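Local coordinates for protein glutamate--tRNA ligase (Methanothermobacter thermautotrophicus, PDB 3AII) that charges tRNA(Glu) with glutamate, activating the amino acid with ATP as Glu-AMP, and, being a non-discriminating synthetase, probably glutamylates tRNA(Gln) too, at residues Gly514-Asp519 / Pro544-Tyr549; Asp154-Trp157 / Glu161-Glu164; Leu109-Ala114 / Glu366-Leu371. All coordinates share one frame; numbering follows the deposited sequence. Where two conformers were deposited one is given.

Contact 1. Residues Gly514-Asp519 / Pro544-Tyr549; sequences GVIEAD and PGMVFY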
loop_
_atom_site.group_PDB
_atom_site.type_symbol
_atom_site.label_atom_id
_atom_site.label_comp_id
_atom_site.label_asym_id
_atom_site.label_seq_id
_atom_site.Cartn_x
_atom_site.Cartn_y
_atom_site.Cartn_z
ATOM N N GLY A 514 0.721 -0.911 -29.240
ATOM C CA GLY A 514 1.773 -0.483 -30.151
ATOM C C GLY A 514 2.649 -1.635 -30.581
ATOM O O GLY A 514 2.235 -2.793 -30.539
ATOM N N VAL A 515 3.865 -1.303 -31.011
ATOM C CA VAL A 515 4.840 -2.307 -31.388
ATOM C C VAL A 515 6.147 -2.043 -30.656
ATOM O O VAL A 515 6.446 -0.911 -30.285
ATOM C CB VAL A 515 5.080 -2.372 -32.911
ATOM C CG1 VAL A 515 3.821 -2.885 -33.622
ATOM C CG2 VAL A 515 5.500 -1.003 -33.457
ATOM N N ILE A 516 6.916 -3.103 -30.455
ATOM C CA ILE A 516 8.179 -3.001 -29.735
ATOM C C ILE A 516 9.261 -3.705 -30.554
ATOM O O ILE A 516 8.978 -4.588 -31.358
ATOM C CB ILE A 516 8.030 -3.591 -28.291
ATOM C CG1 ILE A 516 9.240 -3.247 -27.409
ATOM C CG2 ILE A 516 7.749 -5.110 -28.341
ATOM C CD1 ILE A 516 9.002 -3.480 -25.906
ATOM N N GLU A 517 10.506 -3.293 -30.374
ATOM C CA GLU A 517 11.586 -3.888 -31.141
ATOM C C GLU A 517 11.808 -5.374 -30.806
ATOM O O GLU A 517 11.473 -5.834 -29.717
ATOM C CB GLU A 517 12.866 -3.077 -30.960
ATOM C CG GLU A 517 13.509 -3.250 -29.606
ATOM C CD GLU A 517 14.722 -2.358 -29.462
ATOM O OE1 GLU A 517 15.850 -2.831 -29.720
ATOM O OE2 GLU A 517 14.536 -1.181 -29.104
ATOM N N ALA A 518 12.363 -6.099 -31.782
ATOM C CA ALA A 518 12.540 -7.550 -31.708
ATOM C C ALA A 518 13.198 -8.061 -30.438
ATOM O O ALA A 518 12.803 -9.100 -29.903
ATOM C CB ALA A 518 13.323 -8.044 -32.935
ATOM N N ASP A 519 14.205 -7.351 -29.937
ATOM C CA ASP A 519 14.916 -7.821 -28.746
ATOM C C ASP A 519 14.079 -7.942 -27.472
ATOM O O ASP A 519 14.436 -8.677 -26.552
ATOM C CB ASP A 519 16.141 -6.950 -28.474
ATOM C CG ASP A 519 17.331 -7.351 -29.310
ATOM O OD1 ASP A 519 17.486 -8.563 -29.591
ATOM O OD2 ASP A 519 18.113 -6.451 -29.689
ATOM N N PRO A 544 2.912 -14.678 -27.186
ATOM C CA PRO A 544 2.662 -13.653 -28.205
ATOM C C PRO A 544 1.841 -12.501 -27.641
ATOM O O PRO A 544 0.841 -12.722 -26.955
ATOM C CB PRO A 544 1.854 -14.403 -29.272
ATOM C CG PRO A 544 2.094 -15.853 -29.005
ATOM C CD PRO A 544 2.280 -15.961 -27.529
ATOM N N GLY A 545 2.269 -11.278 -27.923
ATOM C CA GLY A 545 1.572 -10.115 -27.419
ATOM C C GLY A 545 1.986 -9.814 -25.995
ATOM O O GLY A 545 1.261 -10.110 -25.045
ATOM N N MET A 546 3.166 -9.224 -25.848
ATOM C CA MET A 546 3.647 -8.797 -24.539
ATOM C C MET A 546 2.722 -7.762 -23.898
ATOM O O MET A 546 2.247 -6.833 -24.550
ATOM C CB MET A 546 5.050 -8.206 -24.685
ATOM C CG MET A 546 6.130 -9.239 -24.833
ATOM S SD MET A 546 7.672 -8.412 -25.282
ATOM C CE MET A 546 7.695 -8.660 -27.043
ATOM N N VAL A 547 2.477 -7.919 -22.606
ATOM C CA VAL A 547 1.726 -6.918 -21.862
ATOM C C VAL A 547 2.572 -6.367 -20.717
ATOM O O VAL A 547 3.015 -7.120 -19.858
ATOM C CB VAL A 547 0.435 -7.511 -21.297
ATOM C CG1 VAL A 547 -0.337 -6.451 -20.543
ATOM C CG2 VAL A 547 -0.400 -8.098 -22.437
ATOM N N PHE A 548 2.794 -5.054 -20.726
ATOM C CA PHE A 548 3.531 -4.372 -19.666
ATOM C C PHE A 548 2.565 -3.576 -18.818
ATOM O O PHE A 548 1.524 -3.128 -19.312
ATOM C CB PHE A 548 4.517 -3.357 -20.260
ATOM C CG PHE A 548 5.607 -3.971 -21.097
ATOM C CD1 PHE A 548 5.413 -4.195 -22.448
ATOM C CD2 PHE A 548 6.832 -4.297 -20.532
ATOM C CE1 PHE A 548 6.419 -4.748 -23.234
ATOM C CE2 PHE A 548 7.844 -4.853 -21.304
ATOM C CZ PHE A 548 7.638 -5.080 -22.659
ATOM N N TYR A 549 2.933 -3.376 -17.557
ATOM C CA TYR A 549 2.260 -2.428 -16.672
ATOM C C TYR A 549 3.152 -1.209 -16.418
ATOM O O TYR A 549 4.291 -1.338 -15.976
ATOM C CB TYR A 549 1.837 -3.113 -15.355
ATOM C CG TYR A 549 0.492 -3.787 -15.478
ATOM C CD1 TYR A 549 -0.598 -3.361 -14.721
ATOM C CD2 TYR A 549 0.298 -4.817 -16.384
ATOM C CE1 TYR A 549 -1.840 -3.959 -14.864
ATOM C CE2 TYR A 549 -0.937 -5.423 -16.533
ATOM C CZ TYR A 549 -2.005 -4.982 -15.771
ATOM O OH TYR A 549 -3.240 -5.580 -15.922
#

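Contact 2. Residues Asp154-Trp157 / Glu161-Glu164; sequences DLEW and EWDE. With EDO (1,2-ethanediol), chain C.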
loop_
_atom_site.group_PDB
_atom_site.type_symbol
_atom_site.label_atom_id
_atom_site.label_comp_id
_atom_site.label_asym_id
_atom_site.label_seq_id
_atom_site.Cartn_x
_atom_site.Cartn_y
_atom_site.Cartn_z
ATOM N N ASP A 154 2.663 -9.396 1.934
ATOM C CA ASP A 154 2.964 -7.995 1.628
ATOM C C ASP A 154 4.115 -7.500 2.487
ATOM O O ASP A 154 4.971 -6.752 2.012
ATOM C CB ASP A 154 1.748 -7.090 1.860
ATOM C CG ASP A 154 0.614 -7.315 0.841
ATOM O OD1 ASP A 154 0.759 -8.084 -0.136
ATOM O OD2 ASP A 154 -0.463 -6.722 1.051
ATOM N N LEU A 155 4.120 -7.891 3.762
ATOM C CA LEU A 155 5.208 -7.527 4.668
ATOM C C LEU A 155 6.543 -8.100 4.195
ATOM O O LEU A 155 7.572 -7.431 4.258
ATOM C CB LEU A 155 4.914 -8.035 6.076
ATOM C CG LEU A 155 3.868 -7.210 6.806
ATOM C CD1 LEU A 155 3.533 -7.833 8.162
ATOM C CD2 LEU A 155 4.393 -5.794 6.986
ATOM N N GLU A 156 6.522 -9.354 3.754
ATOM C CA GLU A 156 7.726 -9.987 3.222
ATOM C C GLU A 156 8.220 -9.189 2.019
ATOM O O GLU A 156 9.411 -8.916 1.884
ATOM C CB GLU A 156 7.462 -11.456 2.835
ATOM C CG GLU A 156 7.236 -12.407 4.030
ATOM C CD GLU A 156 6.709 -13.763 3.607
ATOM O OE1 GLU A 156 6.289 -13.899 2.441
ATOM O OE2 GLU A 156 6.703 -14.697 4.435
ATOM N N TRP A 157 7.300 -8.799 1.149
ATOM C CA TRP A 157 7.664 -8.005 -0.019
ATOM C C TRP A 157 8.379 -6.722 0.390
ATOM O O TRP A 157 9.372 -6.329 -0.239
ATOM C CB TRP A 157 6.426 -7.692 -0.858
ATOM C CG TRP A 157 6.714 -6.834 -2.054
ATOM C CD1 TRP A 157 7.258 -7.243 -3.242
ATOM C CD2 TRP A 157 6.478 -5.424 -2.187
ATOM N NE1 TRP A 157 7.370 -6.178 -4.102
ATOM C CE2 TRP A 157 6.903 -5.051 -3.482
ATOM C CE3 TRP A 157 5.956 -4.441 -1.338
ATOM C CZ2 TRP A 157 6.819 -3.737 -3.951
ATOM C CZ3 TRP A 157 5.869 -3.136 -1.804
ATOM C CH2 TRP A 157 6.300 -2.797 -3.106
ATOM N N GLU A 161 10.858 -7.958 8.670
ATOM C CA GLU A 161 10.980 -9.182 9.457
ATOM C C GLU A 161 10.288 -8.974 10.792
ATOM O O GLU A 161 10.294 -7.869 11.338
ATOM C CB GLU A 161 12.445 -9.512 9.718
ATOM C CG GLU A 161 13.250 -9.857 8.479
ATOM C CD GLU A 161 14.659 -10.339 8.818
ATOM O OE1 GLU A 161 15.200 -9.943 9.874
ATOM O OE2 GLU A 161 15.227 -11.113 8.025
ATOM N N TRP A 162 9.699 -10.030 11.342
ATOM C CA TRP A 162 9.084 -9.896 12.653
ATOM C C TRP A 162 9.254 -11.172 13.472
ATOM O O TRP A 162 9.821 -12.149 12.963
ATOM C CB TRP A 162 7.625 -9.456 12.536
ATOM C CG TRP A 162 6.665 -10.406 11.858
ATOM C CD1 TRP A 162 5.724 -11.184 12.472
ATOM C CD2 TRP A 162 6.489 -10.603 10.447
ATOM N NE1 TRP A 162 5.001 -11.884 11.535
ATOM C CE2 TRP A 162 5.449 -11.542 10.281
ATOM C CE3 TRP A 162 7.136 -10.107 9.303
ATOM C CZ2 TRP A 162 5.018 -11.980 9.029
ATOM C CZ3 TRP A 162 6.703 -10.537 8.041
ATOM C CH2 TRP A 162 5.658 -11.479 7.919
ATOM N N ASP A 163 8.798 -11.154 14.722
ATOM C CA ASP A 163 9.173 -12.183 15.694
ATOM C C ASP A 163 8.020 -13.033 16.224
ATOM O O ASP A 163 8.245 -14.121 16.751
ATOM C CB ASP A 163 9.913 -11.556 16.881
ATOM C CG ASP A 163 11.168 -10.844 16.456
ATOM O OD1 ASP A 163 12.216 -11.517 16.301
ATOM O OD2 ASP A 163 11.097 -9.626 16.226
ATOM N N GLU A 164 6.802 -12.520 16.111
ATOM C CA GLU A 164 5.621 -13.224 16.613
ATOM C C GLU A 164 4.442 -12.781 15.795
ATOM O O GLU A 164 4.377 -11.618 15.372
ATOM C CB GLU A 164 5.328 -12.847 18.064
ATOM C CG GLU A 164 6.178 -13.541 19.069
ATOM C CD GLU A 164 5.639 -13.472 20.502
ATOM O OE1 GLU A 164 4.488 -13.021 20.769
ATOM O OE2 GLU A 164 6.389 -13.911 21.369
HETATM C C1 EDO C . 2.883 -7.301 -2.375
HETATM O O1 EDO C . 2.633 -8.647 -1.923
HETATM C C2 EDO C . 3.740 -7.351 -3.635
HETATM O O2 EDO C . 3.019 -8.036 -4.670
#

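Contact 3. Residues Leu109-Ala114 / Glu366-Leu371; sequences LHIGHA and EAIRKL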
loop_
_atom_site.group_PDB
_atom_site.type_symbol
_atom_site.label_atom_id
_atom_site.label_comp_id
_atom_site.label_asym_id
_atom_site.label_seq_id
_atom_site.Cartn_x
_atom_site.Cartn_y
_atom_site.Cartn_z
ATOM N N LEU A 109 -2.377 -4.864 2.183
ATOM C CA LEU A 109 -1.814 -3.580 2.613
ATOM C C LEU A 109 -1.760 -2.497 1.529
ATOM O O LEU A 109 -1.560 -2.778 0.346
ATOM C CB LEU A 109 -0.410 -3.784 3.180
ATOM C CG LEU A 109 -0.271 -4.793 4.316
ATOM C CD1 LEU A 109 1.146 -4.756 4.861
ATOM C CD2 LEU A 109 -1.295 -4.493 5.428
ATOM N N HIS A 110 -1.934 -1.248 1.950
ATOM C CA HIS A 110 -1.742 -0.114 1.057
ATOM C C HIS A 110 -0.580 0.753 1.536
ATOM O O HIS A 110 0.111 0.412 2.488
ATOM C CB HIS A 110 -3.033 0.697 0.887
ATOM C CG HIS A 110 -3.663 1.120 2.175
ATOM N ND1 HIS A 110 -3.118 2.094 2.985
ATOM C CD2 HIS A 110 -4.799 0.712 2.789
ATOM C CE1 HIS A 110 -3.888 2.262 4.046
ATOM N NE2 HIS A 110 -4.914 1.435 3.951
ATOM N N ILE A 111 -0.319 1.857 0.843
ATOM C CA ILE A 111 0.827 2.699 1.182
ATOM C C ILE A 111 0.827 3.227 2.614
ATOM O O ILE A 111 1.878 3.307 3.258
ATOM C CB ILE A 111 0.986 3.873 0.172
ATOM C CG1 ILE A 111 1.710 3.387 -1.075
ATOM C CG2 ILE A 111 1.779 5.010 0.791
ATOM C CD1 ILE A 111 3.173 3.091 -0.835
ATOM N N GLY A 112 -0.352 3.571 3.126
ATOM C CA GLY A 112 -0.483 3.979 4.513
ATOM C C GLY A 112 0.005 2.906 5.472
ATOM O O GLY A 112 0.739 3.186 6.418
ATOM N N HIS A 113 -0.381 1.660 5.223
ATOM C CA HIS A 113 0.108 0.564 6.051
ATOM C C HIS A 113 1.612 0.492 5.981
ATOM O O HIS A 113 2.276 0.276 6.975
ATOM C CB HIS A 113 -0.418 -0.782 5.567
ATOM C CG HIS A 113 -1.875 -0.989 5.795
ATOM N ND1 HIS A 113 -2.788 -1.047 4.767
ATOM C CD2 HIS A 113 -2.578 -1.191 6.938
ATOM C CE1 HIS A 113 -3.996 -1.258 5.264
ATOM N NE2 HIS A 113 -3.895 -1.354 6.578
ATOM N N ALA A 114 2.155 0.638 4.778
ATOM C CA ALA A 114 3.584 0.466 4.599
ATOM C C ALA A 114 4.393 1.358 5.535
ATOM O O ALA A 114 5.417 0.932 6.066
ATOM C CB ALA A 114 3.979 0.703 3.130
ATOM N N GLU A 366 12.136 -1.033 -2.035
ATOM C CA GLU A 366 13.217 -0.194 -1.528
ATOM C C GLU A 366 12.873 1.290 -1.641
ATOM O O GLU A 366 13.280 2.108 -0.809
ATOM C CB GLU A 366 14.508 -0.484 -2.303
ATOM C CG GLU A 366 15.145 -1.849 -2.015
ATOM C CD GLU A 366 14.413 -3.032 -2.649
ATOM O OE1 GLU A 366 13.733 -2.863 -3.688
ATOM O OE2 GLU A 366 14.535 -4.151 -2.103
ATOM N N ALA A 367 12.148 1.635 -2.709
ATOM C CA ALA A 367 11.714 3.017 -2.925
ATOM C C ALA A 367 10.732 3.427 -1.830
ATOM O O ALA A 367 10.799 4.537 -1.296
ATOM C CB ALA A 367 11.066 3.179 -4.302
ATOM N N ILE A 368 9.819 2.518 -1.501
ATOM C CA ILE A 368 8.850 2.759 -0.436
ATOM C C ILE A 368 9.546 2.893 0.911
ATOM O O ILE A 368 9.247 3.806 1.694
ATOM C CB ILE A 368 7.816 1.623 -0.368
ATOM C CG1 ILE A 368 7.058 1.524 -1.689
ATOM C CG2 ILE A 368 6.849 1.856 0.780
ATOM C CD1 ILE A 368 6.449 2.821 -2.137
ATOM N N ARG A 369 10.479 1.987 1.181
ATOM C CA ARG A 369 11.206 2.031 2.442
ATOM C C ARG A 369 11.964 3.345 2.567
ATOM O O ARG A 369 11.923 3.987 3.612
ATOM C CB ARG A 369 12.163 0.844 2.592
ATOM C CG ARG A 369 12.902 0.842 3.930
ATOM C CD ARG A 369 13.752 -0.408 4.118
ATOM N NE ARG A 369 12.957 -1.630 4.203
ATOM C CZ ARG A 369 12.458 -2.133 5.331
ATOM N NH1 ARG A 369 11.757 -3.252 5.295
ATOM N NH2 ARG A 369 12.652 -1.521 6.498
ATOM N N LYS A 370 12.634 3.755 1.495
ATOM C CA LYS A 370 13.425 4.982 1.537
ATOM C C LYS A 370 12.554 6.207 1.796
ATOM O O LYS A 370 12.923 7.084 2.579
ATOM C CB LYS A 370 14.249 5.164 0.254
ATOM C CG LYS A 370 15.032 6.468 0.235
ATOM C CD LYS A 370 16.150 6.476 -0.790
ATOM C CE LYS A 370 16.858 7.833 -0.788
ATOM N NZ LYS A 370 18.101 7.844 -1.609
ATOM N N LEU A 371 11.392 6.250 1.155
ATOM C CA LEU A 371 10.448 7.349 1.336
ATOM C C LEU A 371 10.044 7.455 2.799
ATOM O O LEU A 371 10.166 8.515 3.420
ATOM C CB LEU A 371 9.199 7.121 0.491
ATOM C CG LEU A 371 8.104 8.172 0.712
ATOM C CD1 LEU A 371 8.584 9.544 0.261
ATOM C CD2 LEU A 371 6.824 7.788 -0.003
#

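Contact 1. Residues Gly514-Asp519 / Pro544-Tyr549
Directly after Ile516, which carries the contact with Met546 and Phe548, the carboxylate of the buried Glu517 is held at OE2 by two groups: Arg438 NH1 through a salt bridge and the backbone N of Phe405 through a hydrogen bond. Glu517 CB points away from residues 544-549, and everything that crosses between the two segments is apolar. Ile516 sends one branch to each partner. Its methyl CG2 meets the terminal methyl CE of Met546 at 3.8 Å. The other branch runs out nearly extended, with CG1 opposite the backbone N (chi1 -168°), and this brings CD1 to the far end of the Phe548 ring, where CD1 lies 3.9 Å from CZ and equally far from CE1. Ile516 and Phe548 approach from opposite directions, whereas Ile516 and Met546 cross at about a right angle. The thioether chain of Met546 bends at its last torsion (chi3 -99°) on the way to CE.

The strands themselves are not neighbours: Ile516 CA and Met546 CA stand 9.0 Å apart, and strand 500-505 runs between them, hydrogen-bonded through Leu500 and Ala502 to Ile516 and Gly514 and through Glu503 to Met546. Both strands belong to the six-stranded mixed sheet of the anticodon-binding region, which closes on itself, consistent with the beta-barrels known in this family. Leu539 packs against both Met546 and Phe548, and Leu500 against Met546, so the three side chains lie in a larger apolar interior.

With no hydrogen bond passing between the segments, their mutual hold rests on the burial of methyl groups and an aromatic ring, while the register of the strands is set by the backbone bonds to strand 500-505.

Contact 2. Residues Asp154-Trp157 / Glu161-Glu164
The indole of Trp162 takes Leu155 over one face: CD1 hangs above the six-membered ring, 4.2 Å from its centroid and only 12° off the normal, a CH-pi contact. At the edge of the same indole, in its plane, lies the backbone C of Glu164. A second indole, that of Trp157, has C2 of a bound 1,2-ethanediol on one face, 3.4 Å above the plane and displaced toward the rim.

Leu155 also touches through its CB, which comes to 3.6 Å from Trp162 CZ3, and the two side chains cross at about a right angle. Farther along the helix surface, the CG methylene of Glu156 approaches Trp162 CH2 at 4.3 Å. The ring of Trp162 gets there by an uncommon torsion, with CG wedged between the backbone N and the carbonyl carbon (chi1 64°), and its NE1 is hydrogen-bonded to Thr165 OG1.

This is the turn from helix 147-158 into strand 164-167 in the Rossmann-type catalytic domain of a class I synthetase. The tryptophan folds back from the loop onto the helix it has just left, and it also lies on Leu131 and Leu133 of strand 130-135.

The Trp157 ring also packs on Leu355 and Ala359 of helix 355-360; an alanine here would probably open a gap against that helix and strip the ethanediol of its flat support. The diol, probably a crystallisation additive, is tied at its other end by O1, which donates to Asp154 OD1 at 2.6 Å, an oxygen that Arg356 NE also engages in a salt bridge.

Contact 3. Residues Leu109-Ala114 / Glu366-Leu371
Ala114 and Ile368 mark the nearest approach of the two backbones, their CA atoms 7.6 Å apart: the first turn of helix 111-126 comes up to that of helix 365-375. The former is capped at His110. His113 ND1 accepts from His110 N at 3.0 Å, nearly straight at 171° and close to the imidazole plane, while His110 ND1 takes a weak, bent bond from Gly112 N, which lies at its ring edge. Together they form a capping box, with His113 ND1 over the centre of the His110 ring. His110 to His113 are the HIGH signature, which in class I synthetases belongs to the ATP site.

The contact itself is aliphatic. Ile111 and Ile368 meet tip to tip at an oblique angle, CD1 to CD1 at 3.5 Å, and the methyl CB of Ala114 rests 3.9 Å from Ile368 CG2. With CG1 of Ile368 anti to the carbonyl carbon (chi1 -60°), its CD1 is directed to Ile111 and its CG2 to Ala114.

Helix 355-360 covers this junction through Ile358, which touches both isoleucines; Met384, in the loop before helix 386-397, and Trp386, its first residue, lie against Ile111, and Ile118 of helix 111-126 packs on Ile368.

How the contacts relate
Contacts 2 and 3 share the catalytic domain, their centres about 13 Å apart, and they meet directly: Asp154 OD2 lies 2.9 Å from Leu109 N, a probable hydrogen bond joining helix 147-158 to the residues just ahead of the HIGH helix. Along the chain, contact 3 opens at Leu109, contact 2 follows within the long excursion, and contact 3 closes at Leu371. Contact 1 comes later, in the closed sheet of the anticodon-binding region, its centre about 30 Å from that of contact 3 and about 35 Å from that of contact 2. The set thus pairs the catalytic core, near the chain's middle, with a region that in this family probably meets the tRNA.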